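Local coordinates for protein 6-phospho-beta-d glycosidase (Streptococcus pyogenes, PDB 5FOO) that probably hydrolyses the glycosidic bond of 6-phosphorylated beta-glucosides, as a retaining-type TIM-barrel enzyme of glycoside hydrolase family 1, at residues N164-V169 with T221-T226; V168-S173 with Q191-L196; E254-G259 with N289-L294; G295-H300 with F363-G368. The protein carries 1 engineered substitution. One frame throughout, in Å; residues are numbered along the deposited sequence.

Contact 1: residues N164-V169 with T221-T226; sequences NEPMVV and TILNLT. With JAZ (6-phosphocyclophellitol), chain G.
The Asn164-Glu165-Pro166 motif, which family 1 glycoside hydrolases carry at the end of the fourth barrel strand, meets Ile222, Leu223 and Asn224 at the end of the fifth. Asn164 and Ile222 form a parallel bridge, continued where Glu165 N, at the N-cap of helix 166-174, donates to Ile222 O at 2.8 Å. Both bridge side chains point to one face of the sheet, and there Ile222 CG2 packs 3.7 Å from Asn164 OD1, an oxygen that Asn297 ND2 also bonds.

The polar centre is the carboxylate of Glu165. It lies nearly coplanar with the amide of Asn224, the planes 20° apart, and Asn224 ND2 gives a short bond of 2.6 Å to the anti side of Glu165 OE2. Asn164 ND2 reaches Glu165 OE1, again on the anti side, at 3.0 Å. Two amides thus restrain the rotation of the carboxylate, one on each oxygen. Glu165 OE1 also accepts from O17 of the bound 6-phosphocyclophellitol at 3.1 Å, while Asn164 ND2 makes a weak bond to that same O17. With CG anti to the backbone N (chi1 177°), Asn164 brings its amide within range of both partners. By family resemblance Glu165 is probably the acid/base.

Away from the ligand, Pro166 crosses Leu223 at about a right angle, with Pro166 CD 3.7 Å from Leu223 CD2. Phe252 and Met253 of helix 235-258 pack on Pro166 and Leu223, and strand 293-297 continues the barrel through backbone bonds from Gly295 and Asn297 to Leu223.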
# COMPACT_ATOMS: atom_id res chain seq x y z
N ASN A 164 -4.35 0.85 1.73
CA ASN A 164 -3.22 0.63 0.87
C ASN A 164 -3.69 -0.01 -0.43
O ASN A 164 -4.27 -1.11 -0.41
CB ASN A 164 -2.23 -0.30 1.54
CG ASN A 164 -1.06 -0.62 0.64
OD1 ASN A 164 -0.09 0.14 0.56
ND2 ASN A 164 -1.14 -1.75 -0.04
N GLU A 165 -3.44 0.66 -1.53
CA GLU A 165 -3.65 0.14 -2.89
C GLU A 165 -4.95 -0.63 -3.09
O GLU A 165 -4.97 -1.87 -3.30
CB GLU A 165 -2.47 -0.71 -3.35
CG GLU A 165 -1.14 -0.01 -3.35
CD GLU A 165 0.06 -1.03 -3.46
OE1 GLU A 165 0.29 -2.01 -2.61
OE2 GLU A 165 0.81 -0.80 -4.40
N PRO A 166 -6.05 0.11 -3.02
CA PRO A 166 -7.30 -0.50 -3.21
C PRO A 166 -7.47 -1.20 -4.56
O PRO A 166 -8.15 -2.24 -4.60
CB PRO A 166 -8.29 0.61 -2.97
CG PRO A 166 -7.57 1.83 -3.34
CD PRO A 166 -6.20 1.55 -2.79
N MET A 167 -6.80 -0.73 -5.61
CA MET A 167 -6.91 -1.48 -6.92
C MET A 167 -6.24 -2.85 -6.86
O MET A 167 -6.57 -3.72 -7.62
CB MET A 167 -6.33 -0.66 -8.10
CG MET A 167 -6.55 -1.34 -9.50
SD MET A 167 -8.29 -1.66 -9.77
CE MET A 167 -8.78 -0.10 -10.43
N VAL A 168 -5.23 -3.02 -6.00
CA VAL A 168 -4.61 -4.32 -5.75
C VAL A 168 -5.61 -5.29 -5.07
O VAL A 168 -5.61 -6.46 -5.36
CB VAL A 168 -3.29 -4.22 -4.95
CG1 VAL A 168 -2.74 -5.59 -4.62
CG2 VAL A 168 -2.24 -3.41 -5.75
N VAL A 169 -6.46 -4.81 -4.18
CA VAL A 169 -7.53 -5.63 -3.62
C VAL A 169 -8.56 -6.05 -4.72
O VAL A 169 -9.01 -7.20 -4.74
CB VAL A 169 -8.27 -4.85 -2.52
CG1 VAL A 169 -9.53 -5.58 -2.07
CG2 VAL A 169 -7.37 -4.68 -1.32
N THR A 221 -5.19 8.56 1.34
CA THR A 221 -5.20 7.16 0.94
C THR A 221 -3.88 6.87 0.26
O THR A 221 -3.13 7.79 -0.01
CB THR A 221 -6.45 6.82 0.10
OG1 THR A 221 -6.58 5.39 -0.00
CG2 THR A 221 -6.36 7.45 -1.33
N ILE A 222 -3.54 5.59 0.08
CA ILE A 222 -2.28 5.18 -0.53
C ILE A 222 -2.59 4.51 -1.85
O ILE A 222 -3.23 3.45 -1.90
CB ILE A 222 -1.46 4.27 0.40
CG1 ILE A 222 -1.10 4.97 1.72
CG2 ILE A 222 -0.19 3.78 -0.28
CD1 ILE A 222 -0.77 3.99 2.83
N LEU A 223 -2.12 5.12 -2.92
CA LEU A 223 -2.49 4.74 -4.27
C LEU A 223 -1.24 4.46 -5.10
O LEU A 223 -0.16 4.57 -4.58
CB LEU A 223 -3.35 5.80 -4.92
CG LEU A 223 -4.64 6.16 -4.23
CD1 LEU A 223 -5.38 7.19 -5.05
CD2 LEU A 223 -5.54 4.97 -3.97
N ASN A 224 -1.43 3.97 -6.34
CA ASN A 224 -0.35 3.82 -7.37
C ASN A 224 -0.55 4.87 -8.45
O ASN A 224 -1.68 5.11 -8.96
CB ASN A 224 -0.41 2.45 -8.01
CG ASN A 224 0.45 1.40 -7.28
OD1 ASN A 224 1.66 1.25 -7.58
ND2 ASN A 224 -0.19 0.61 -6.37
N LEU A 225 0.52 5.54 -8.80
CA LEU A 225 0.45 6.39 -9.96
C LEU A 225 1.50 5.90 -10.99
O LEU A 225 1.93 6.66 -11.85
CB LEU A 225 0.63 7.85 -9.53
CG LEU A 225 0.03 9.06 -10.23
CD1 LEU A 225 -1.42 8.95 -10.66
CD2 LEU A 225 0.18 10.23 -9.29
N THR A 226 1.89 4.64 -10.90
CA THR A 226 2.87 4.04 -11.84
C THR A 226 2.42 4.27 -13.30
O THR A 226 1.31 3.96 -13.62
CB THR A 226 3.05 2.56 -11.52
OG1 THR A 226 3.48 2.42 -10.15
CG2 THR A 226 4.08 1.88 -12.49
C2 JAZ G . 4.20 -5.89 -0.35
C3 JAZ G . 3.42 -4.73 0.31
C4 JAZ G . 2.73 -3.88 -0.76
C5 JAZ G . 3.71 -3.31 -1.77
C6 JAZ G . 4.58 -4.40 -2.35
C7 JAZ G . 5.24 -5.26 -1.27
C8 JAZ G . 6.24 -6.26 -1.85
O9 JAZ G . 5.50 -7.15 -2.68
P10 JAZ G . 6.00 -8.65 -2.84
O11 JAZ G . 4.97 -9.27 -3.72
O12 JAZ G . 6.30 -9.26 -1.53
O13 JAZ G . 7.30 -8.57 -3.50
O14 JAZ G . 3.82 -5.19 -3.27
O15 JAZ G . 4.91 -6.65 0.64
O16 JAZ G . 2.44 -5.32 1.13
O17 JAZ G . 1.99 -2.85 -0.14

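Contact 2: residues V168-S173 with Q191-L196; sequences VVVEGS and QVAYNL
Val170 turns one methyl, CG2, into the surface of the helix that faces it, and Val192, Ala193 and Leu196 gather round that single group. Its chi1 of 167° sets CG2 anti to the carbonyl carbon, and the methyl comes down over the backbone at Ala193, 3.8 Å from Ala193 CA. The short side chain of Ala193 allows this approach: Ala193 CB lies 3.9 Å from Val170 CG2, alongside the backbone contact. Val192 supplies its CG1 methyl, at 4.0 Å from Val170 CG2. Leu196, one turn further along, sends CD1 to within 3.9 Å of Val170 CG2. The same CD1 of Leu196 also meets Val169 CG1, at 4.2 Å, so this leucine methyl touches both valines.

No hydrogen bond crosses between the segments; the fit is entirely apolar. Segments 168-173 and 191-196 run roughly antiparallel, 153° between their directions, and their axes come within 9.4 Å. A side-chain bond from Gln191 NE2 to Asn195 OD1 lies on helix 186-208 away from this interface.

Helix 235-258 packs against both segments, with Trp247 against Val170, Leu251 against Ala193 and Phe252 against Leu196. What results is a small helix-helix interface on the outside of the TIM barrel: helix 166-174, in the connection that follows the fourth strand, folds back on helix 186-208, the long helix leading to the fifth, as part of one extended beta-alpha-beta crossover of this fold.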
# COMPACT_ATOMS: atom_id res chain seq x y z
N VAL A 168 -5.23 -3.02 -6.00
CA VAL A 168 -4.61 -4.32 -5.75
C VAL A 168 -5.61 -5.29 -5.07
O VAL A 168 -5.61 -6.46 -5.36
CB VAL A 168 -3.29 -4.22 -4.95
CG1 VAL A 168 -2.74 -5.59 -4.62
CG2 VAL A 168 -2.24 -3.41 -5.75
N VAL A 169 -6.46 -4.81 -4.18
CA VAL A 169 -7.53 -5.63 -3.62
C VAL A 169 -8.56 -6.05 -4.72
O VAL A 169 -9.01 -7.20 -4.74
CB VAL A 169 -8.27 -4.85 -2.52
CG1 VAL A 169 -9.53 -5.58 -2.07
CG2 VAL A 169 -7.37 -4.68 -1.32
N VAL A 170 -8.96 -5.09 -5.55
CA VAL A 170 -9.88 -5.33 -6.60
C VAL A 170 -9.29 -6.42 -7.53
O VAL A 170 -9.98 -7.37 -7.85
CB VAL A 170 -10.04 -4.09 -7.45
CG1 VAL A 170 -10.77 -4.38 -8.77
CG2 VAL A 170 -10.76 -2.99 -6.69
N GLU A 171 -8.02 -6.27 -7.94
CA GLU A 171 -7.38 -7.18 -8.85
C GLU A 171 -7.11 -8.52 -8.21
O GLU A 171 -7.54 -9.56 -8.76
CB GLU A 171 -6.13 -6.57 -9.52
CG GLU A 171 -6.63 -5.54 -10.54
CD GLU A 171 -5.56 -4.85 -11.43
OE1 GLU A 171 -4.36 -5.04 -11.07
OE2 GLU A 171 -5.98 -4.13 -12.46
N GLY A 172 -6.50 -8.49 -7.02
CA GLY A 172 -6.20 -9.70 -6.25
C GLY A 172 -7.38 -10.60 -5.97
O GLY A 172 -7.30 -11.85 -6.22
N SER A 173 -8.46 -10.02 -5.45
CA SER A 173 -9.62 -10.76 -5.05
C SER A 173 -10.55 -11.13 -6.23
O SER A 173 -11.20 -12.19 -6.23
CB SER A 173 -10.41 -10.01 -3.92
OG SER A 173 -9.82 -10.21 -2.61
N GLN A 191 -17.67 -3.23 -9.07
CA GLN A 191 -18.49 -2.75 -7.97
C GLN A 191 -17.59 -2.60 -6.70
O GLN A 191 -17.69 -1.60 -6.01
CB GLN A 191 -19.71 -3.69 -7.72
CG GLN A 191 -20.63 -3.20 -6.62
CD GLN A 191 -21.36 -1.92 -6.98
OE1 GLN A 191 -22.02 -1.87 -8.01
NE2 GLN A 191 -21.28 -0.88 -6.11
N VAL A 192 -16.73 -3.58 -6.44
CA VAL A 192 -15.73 -3.47 -5.37
C VAL A 192 -14.89 -2.19 -5.47
O VAL A 192 -14.70 -1.54 -4.43
CB VAL A 192 -14.88 -4.75 -5.27
CG1 VAL A 192 -13.64 -4.60 -4.39
CG2 VAL A 192 -15.73 -5.88 -4.66
N ALA A 193 -14.43 -1.83 -6.68
CA ALA A 193 -13.69 -0.61 -6.87
C ALA A 193 -14.51 0.63 -6.48
O ALA A 193 -14.02 1.48 -5.73
CB ALA A 193 -13.22 -0.50 -8.30
N TYR A 194 -15.77 0.71 -6.94
CA TYR A 194 -16.63 1.81 -6.49
C TYR A 194 -16.79 1.80 -4.96
O TYR A 194 -16.72 2.86 -4.31
CB TYR A 194 -17.99 1.76 -7.16
CG TYR A 194 -19.01 2.72 -6.62
CD1 TYR A 194 -19.78 2.40 -5.56
CD2 TYR A 194 -19.17 3.98 -7.20
CE1 TYR A 194 -20.71 3.30 -5.05
CE2 TYR A 194 -20.10 4.89 -6.73
CZ TYR A 194 -20.85 4.56 -5.64
OH TYR A 194 -21.72 5.47 -5.20
N ASN A 195 -16.96 0.61 -4.38
CA ASN A 195 -17.26 0.51 -2.97
C ASN A 195 -16.04 0.93 -2.13
O ASN A 195 -16.19 1.59 -1.10
CB ASN A 195 -17.75 -0.88 -2.57
CG ASN A 195 -19.17 -1.18 -3.05
OD1 ASN A 195 -19.90 -0.32 -3.59
ND2 ASN A 195 -19.57 -2.42 -2.84
N LEU A 196 -14.83 0.60 -2.60
CA LEU A 196 -13.59 1.05 -1.93
C LEU A 196 -13.38 2.57 -1.95
O LEU A 196 -12.96 3.19 -0.93
CB LEU A 196 -12.40 0.31 -2.51
CG LEU A 196 -12.37 -1.15 -2.09
CD1 LEU A 196 -11.38 -1.87 -3.00
CD2 LEU A 196 -11.93 -1.32 -0.66

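Contact 3: residues E254-G259 with N289-L294; sequences EAAVHG and NRVDYL
Ala256 and Val257, on the last turn of helix 235-258, pack against Val291 and Leu294 at the entry to the sixth strand of the TIM barrel. At the apolar centre Ala256 CB lies 3.8 Å from Val291 CG1. Beside it Val257 and Leu294 cross at about a right angle; Val257 makes this contact through CG2, which touches Leu294 CD1 at 3.9 Å. Leu294 CD2 reaches over toward Ala256 CB as well, so the two leucine methyls serve both helix residues. Ile360 adds to this apolar patch from a nearby loop, against Val257, and Ile204 of helix 186-208 packs on Val291.

Further out the helix ends, and two carbonyls of its last turn, those of Ala256 and Val257, are taken up by the other segment. Val291 N donates to Ala256 O at 2.9 Å. Arg290 NH1 donates to Val257 O at 3.0 Å, nearly along the C=O axis and with the oxygen close to the guanidinium plane. A bend at chi3 (-66°) brings the guanidinium to that oxygen, while the chain passes over Gly259, whose CA is 3.7 Å from Arg290 CG. The negative end of the helix dipole would probably favour the guanidinium at Val257 O. Gly259 has positive phi and leaves the helix here, and without a side chain it lets the arginine chain lie close.

On the helix itself His258 ND1 bonds Glu254 OE1, meeting it from above the carboxylate plane, and His258 NE2 has Asp358 as partner. At the polar edge a water bridges the two segments, donating to Ala255 O at 2.7 Å and to Asn289 O at 2.9 Å.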
# COMPACT_ATOMS: atom_id res chain seq x y z
N GLU A 254 -8.73 10.17 -9.29
CA GLU A 254 -9.75 11.15 -9.57
C GLU A 254 -10.72 11.18 -8.43
O GLU A 254 -11.09 12.25 -8.01
CB GLU A 254 -10.46 10.92 -10.91
CG GLU A 254 -9.61 11.21 -12.14
CD GLU A 254 -9.12 12.64 -12.19
OE1 GLU A 254 -9.86 13.55 -11.76
OE2 GLU A 254 -7.98 12.84 -12.65
N ALA A 255 -11.16 10.02 -7.95
CA ALA A 255 -12.05 9.98 -6.80
C ALA A 255 -11.41 10.54 -5.50
O ALA A 255 -12.04 11.32 -4.80
CB ALA A 255 -12.55 8.60 -6.55
N ALA A 256 -10.17 10.16 -5.20
CA ALA A 256 -9.48 10.65 -3.99
C ALA A 256 -9.28 12.19 -3.96
O ALA A 256 -9.56 12.81 -2.96
CB ALA A 256 -8.15 9.98 -3.82
N VAL A 257 -8.78 12.75 -5.07
CA VAL A 257 -8.30 14.09 -5.14
C VAL A 257 -9.40 15.05 -5.62
O VAL A 257 -9.58 16.08 -5.04
CB VAL A 257 -7.14 14.19 -6.12
CG1 VAL A 257 -6.68 15.61 -6.28
CG2 VAL A 257 -5.96 13.28 -5.69
N HIS A 258 -10.12 14.71 -6.69
CA HIS A 258 -11.13 15.55 -7.27
C HIS A 258 -12.50 15.10 -6.93
O HIS A 258 -13.39 15.82 -7.26
CB HIS A 258 -10.97 15.73 -8.79
CG HIS A 258 -9.67 16.38 -9.18
ND1 HIS A 258 -8.74 15.77 -10.00
CD2 HIS A 258 -9.11 17.56 -8.81
CE1 HIS A 258 -7.69 16.55 -10.15
NE2 HIS A 258 -7.87 17.62 -9.40
N GLY A 259 -12.71 14.00 -6.23
CA GLY A 259 -14.07 13.66 -5.78
C GLY A 259 -15.04 13.29 -6.93
O GLY A 259 -16.26 13.42 -6.77
N ASN A 289 -15.75 14.76 0.11
CA ASN A 289 -14.87 14.12 1.11
C ASN A 289 -13.69 13.52 0.39
O ASN A 289 -13.69 12.32 0.02
CB ASN A 289 -15.63 13.08 1.86
CG ASN A 289 -16.74 13.68 2.71
OD1 ASN A 289 -17.94 13.72 2.35
ND2 ASN A 289 -16.35 14.13 3.83
N ARG A 290 -12.74 14.41 0.11
CA ARG A 290 -11.54 14.09 -0.67
C ARG A 290 -10.27 14.20 0.23
O ARG A 290 -10.29 14.75 1.32
CB ARG A 290 -11.45 15.06 -1.85
CG ARG A 290 -12.71 15.13 -2.72
CD ARG A 290 -12.69 16.35 -3.68
NE ARG A 290 -12.74 17.63 -2.92
CZ ARG A 290 -11.75 18.52 -2.83
NH1 ARG A 290 -10.61 18.39 -3.52
NH2 ARG A 290 -11.94 19.61 -2.07
N VAL A 291 -9.16 13.66 -0.24
CA VAL A 291 -7.98 13.50 0.60
C VAL A 291 -7.29 14.83 0.92
O VAL A 291 -7.38 15.73 0.14
CB VAL A 291 -6.96 12.56 -0.05
CG1 VAL A 291 -7.56 11.16 -0.30
CG2 VAL A 291 -6.35 13.18 -1.31
N ASP A 292 -6.59 14.93 2.04
CA ASP A 292 -5.66 16.10 2.34
C ASP A 292 -4.34 15.89 1.63
O ASP A 292 -3.64 16.83 1.24
CB ASP A 292 -5.38 16.14 3.84
CG ASP A 292 -6.62 16.37 4.62
OD1 ASP A 292 -7.25 17.33 4.20
OD2 ASP A 292 -7.00 15.65 5.59
N TYR A 293 -3.98 14.63 1.46
CA TYR A 293 -2.71 14.25 0.91
C TYR A 293 -2.72 12.78 0.47
O TYR A 293 -3.70 12.06 0.72
CB TYR A 293 -1.57 14.56 1.90
CG TYR A 293 -1.53 13.92 3.24
CD1 TYR A 293 -2.42 12.96 3.65
CD2 TYR A 293 -0.50 14.26 4.13
CE1 TYR A 293 -2.34 12.38 4.87
CE2 TYR A 293 -0.42 13.70 5.38
CZ TYR A 293 -1.31 12.72 5.72
OH TYR A 293 -1.23 12.14 6.96
N LEU A 294 -1.67 12.35 -0.21
CA LEU A 294 -1.60 10.96 -0.71
C LEU A 294 -0.31 10.32 -0.33
O LEU A 294 0.75 10.97 -0.25
CB LEU A 294 -1.67 10.91 -2.22
CG LEU A 294 -3.04 11.21 -2.82
CD1 LEU A 294 -2.84 11.47 -4.30
CD2 LEU A 294 -4.11 10.16 -2.56
O HOH W 1 -12.73 10.72 -2.25

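Contact 4: residues G295-H300 with F363-G368; sequences GLNFYH and FLSENG. With JAZ (6-phosphocyclophellitol), chain G.
Leu296 and Phe298 pair with Phe363, Ser365 and Glu366 through backbone bonds that join two parallel strands. Leu296 N donates to Phe363 O at 2.9 Å, and Ser365 N to Leu296 O at 2.9 Å. Past the regular pairing, Phe298 N still reaches Glu366 O at 3.1 Å, and a water donates to the carbonyls of both Tyr299 and Gly368.

Side-chain bonds reinforce this ladder. Ser365 OG donates to Asn297 OD1 at 2.7 Å, from above the carbonyl plane. Asn367 ND2 gives a straight bond, 170° at the hydrogen, to Phe298 O at 2.8 Å; its OD1 turns to Tyr413.

Apolar contact is modest: Leu364 CD1 packs 3.9 Å from Phe298 CB.

The ligand is held covalently. Glu366 OE2 is bonded to C5 of 6-phosphocyclophellitol at 1.5 Å, which identifies Glu366 as the nucleophile trapped by this probe. A chi1 of 176° turns CG away from the backbone N, and the chain beyond it is extended, carrying the carboxylate to C5. Tyr299 lays one face of its ring against C6 of the ligand, offset toward the rim, while Tyr299 OH bonds Glu165 OE2.

Around the pair, strand 218-224 adjoins 293-297 and strand 410-416 adjoins 362-367. Helix 344-356 packs on Leu296 and Phe298, and helix 387-405 on Asn367.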
# COMPACT_ATOMS: atom_id res chain seq x y z
N GLY A 295 -0.40 9.01 -0.17
CA GLY A 295 0.78 8.20 -0.35
C GLY A 295 0.73 7.58 -1.73
O GLY A 295 -0.36 7.15 -2.19
N LEU A 296 1.87 7.58 -2.39
CA LEU A 296 2.01 6.99 -3.69
C LEU A 296 3.07 5.93 -3.62
O LEU A 296 4.17 6.19 -3.18
CB LEU A 296 2.41 8.02 -4.74
CG LEU A 296 1.31 9.05 -4.94
CD1 LEU A 296 1.74 9.97 -6.05
CD2 LEU A 296 -0.05 8.43 -5.28
N ASN A 297 2.70 4.71 -4.01
CA ASN A 297 3.59 3.54 -3.98
C ASN A 297 4.24 3.35 -5.33
O ASN A 297 3.59 3.47 -6.37
CB ASN A 297 2.88 2.24 -3.57
CG ASN A 297 2.37 2.24 -2.13
OD1 ASN A 297 2.81 3.01 -1.26
ND2 ASN A 297 1.44 1.38 -1.87
N PHE A 298 5.54 3.10 -5.30
CA PHE A 298 6.26 2.72 -6.50
C PHE A 298 7.38 1.69 -6.25
O PHE A 298 8.34 1.96 -5.52
CB PHE A 298 6.89 3.93 -7.22
CG PHE A 298 7.59 3.52 -8.43
CD1 PHE A 298 6.86 3.22 -9.57
CD2 PHE A 298 8.94 3.28 -8.40
CE1 PHE A 298 7.51 2.75 -10.69
CE2 PHE A 298 9.60 2.82 -9.49
CZ PHE A 298 8.89 2.52 -10.64
N TYR A 299 7.28 0.55 -6.89
CA TYR A 299 8.34 -0.48 -6.75
C TYR A 299 8.61 -1.31 -8.03
O TYR A 299 9.60 -2.01 -8.08
CB TYR A 299 8.02 -1.40 -5.57
CG TYR A 299 6.60 -1.85 -5.57
CD1 TYR A 299 5.61 -1.05 -5.00
CD2 TYR A 299 6.20 -3.05 -6.19
CE1 TYR A 299 4.27 -1.43 -5.04
CE2 TYR A 299 4.86 -3.41 -6.22
CZ TYR A 299 3.91 -2.59 -5.65
OH TYR A 299 2.58 -2.92 -5.63
N HIS A 300 7.78 -1.18 -9.05
CA HIS A 300 8.25 -1.42 -10.40
C HIS A 300 7.41 -0.78 -11.45
O HIS A 300 6.21 -0.63 -11.26
CB HIS A 300 8.29 -2.93 -10.68
CG HIS A 300 6.95 -3.58 -10.65
ND1 HIS A 300 6.10 -3.59 -11.74
CD2 HIS A 300 6.32 -4.28 -9.69
CE1 HIS A 300 5.01 -4.27 -11.44
NE2 HIS A 300 5.13 -4.71 -10.21
N PHE A 363 3.63 11.76 -0.46
CA PHE A 363 4.94 11.13 -0.24
C PHE A 363 5.07 9.73 -0.88
O PHE A 363 4.08 9.05 -1.15
CB PHE A 363 5.27 11.05 1.24
CG PHE A 363 4.58 9.96 1.99
CD1 PHE A 363 3.21 9.94 2.12
CD2 PHE A 363 5.33 8.96 2.66
CE1 PHE A 363 2.62 8.96 2.88
CE2 PHE A 363 4.72 7.98 3.38
CZ PHE A 363 3.36 8.00 3.53
N LEU A 364 6.30 9.32 -1.14
CA LEU A 364 6.53 8.04 -1.77
C LEU A 364 6.50 7.04 -0.65
O LEU A 364 7.45 6.91 0.12
CB LEU A 364 7.86 8.02 -2.48
CG LEU A 364 8.24 6.77 -3.28
CD1 LEU A 364 7.14 6.37 -4.24
CD2 LEU A 364 9.50 7.06 -4.07
N SER A 365 5.38 6.33 -0.58
CA SER A 365 4.98 5.61 0.63
C SER A 365 5.44 4.17 0.69
O SER A 365 5.31 3.52 1.77
CB SER A 365 3.44 5.71 0.80
OG SER A 365 2.80 5.58 -0.48
N GLU A 366 5.98 3.66 -0.43
CA GLU A 366 6.47 2.28 -0.44
C GLU A 366 7.44 2.15 -1.61
O GLU A 366 7.05 2.20 -2.74
CB GLU A 366 5.28 1.31 -0.63
CG GLU A 366 5.63 -0.17 -0.77
CD GLU A 366 4.53 -1.06 -1.36
OE1 GLU A 366 3.65 -0.60 -2.08
OE2 GLU A 366 4.62 -2.37 -1.08
N ASN A 367 8.71 2.02 -1.33
CA ASN A 367 9.68 1.89 -2.40
C ASN A 367 10.72 0.99 -1.83
O ASN A 367 11.20 1.28 -0.78
CB ASN A 367 10.29 3.25 -2.78
CG ASN A 367 11.37 3.13 -3.80
OD1 ASN A 367 12.54 3.36 -3.51
ND2 ASN A 367 10.99 2.77 -5.00
N GLY A 368 11.02 -0.12 -2.52
CA GLY A 368 12.03 -1.06 -2.09
C GLY A 368 12.24 -2.14 -3.12
O GLY A 368 11.58 -2.15 -4.20
C2 JAZ G . 4.20 -5.89 -0.35
C3 JAZ G . 3.42 -4.73 0.31
C4 JAZ G . 2.73 -3.88 -0.76
C5 JAZ G . 3.71 -3.31 -1.77
C6 JAZ G . 4.58 -4.40 -2.35
C7 JAZ G . 5.24 -5.26 -1.27
C8 JAZ G . 6.24 -6.26 -1.85
O9 JAZ G . 5.50 -7.15 -2.68
P10 JAZ G . 6.00 -8.65 -2.84
O11 JAZ G . 4.97 -9.27 -3.72
O12 JAZ G . 6.30 -9.26 -1.53
O13 JAZ G . 7.30 -8.57 -3.50
O14 JAZ G . 3.82 -5.19 -3.27
O15 JAZ G . 4.91 -6.65 0.64
O16 JAZ G . 2.44 -5.32 1.13
O17 JAZ G . 1.99 -2.85 -0.14
O HOH W 2 11.12 -3.54 -6.36

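Contacts 1 and 4 meet at the ligand, bringing Glu165 and Glu366 to 6-phosphocyclophellitol from strand ends of one barrel. Their centres are about 10 Å apart, and strands 218-224 and 293-297 probably join them through Leu223 N to Gly295 O, 2.8 Å, and Leu223 O to Asn297 N, 2.9 Å. Contact 3 lies at the opposite end of strand 293-297, where Leu294 O probably bonds Phe363 N at 3.0 Å; its centre is about 18 Å from that of contact 4. Contact 2 shares Val168 and Val169 with contact 1, extending it outward; it does not touch contact 3, their nearest atoms being about 7 Å apart.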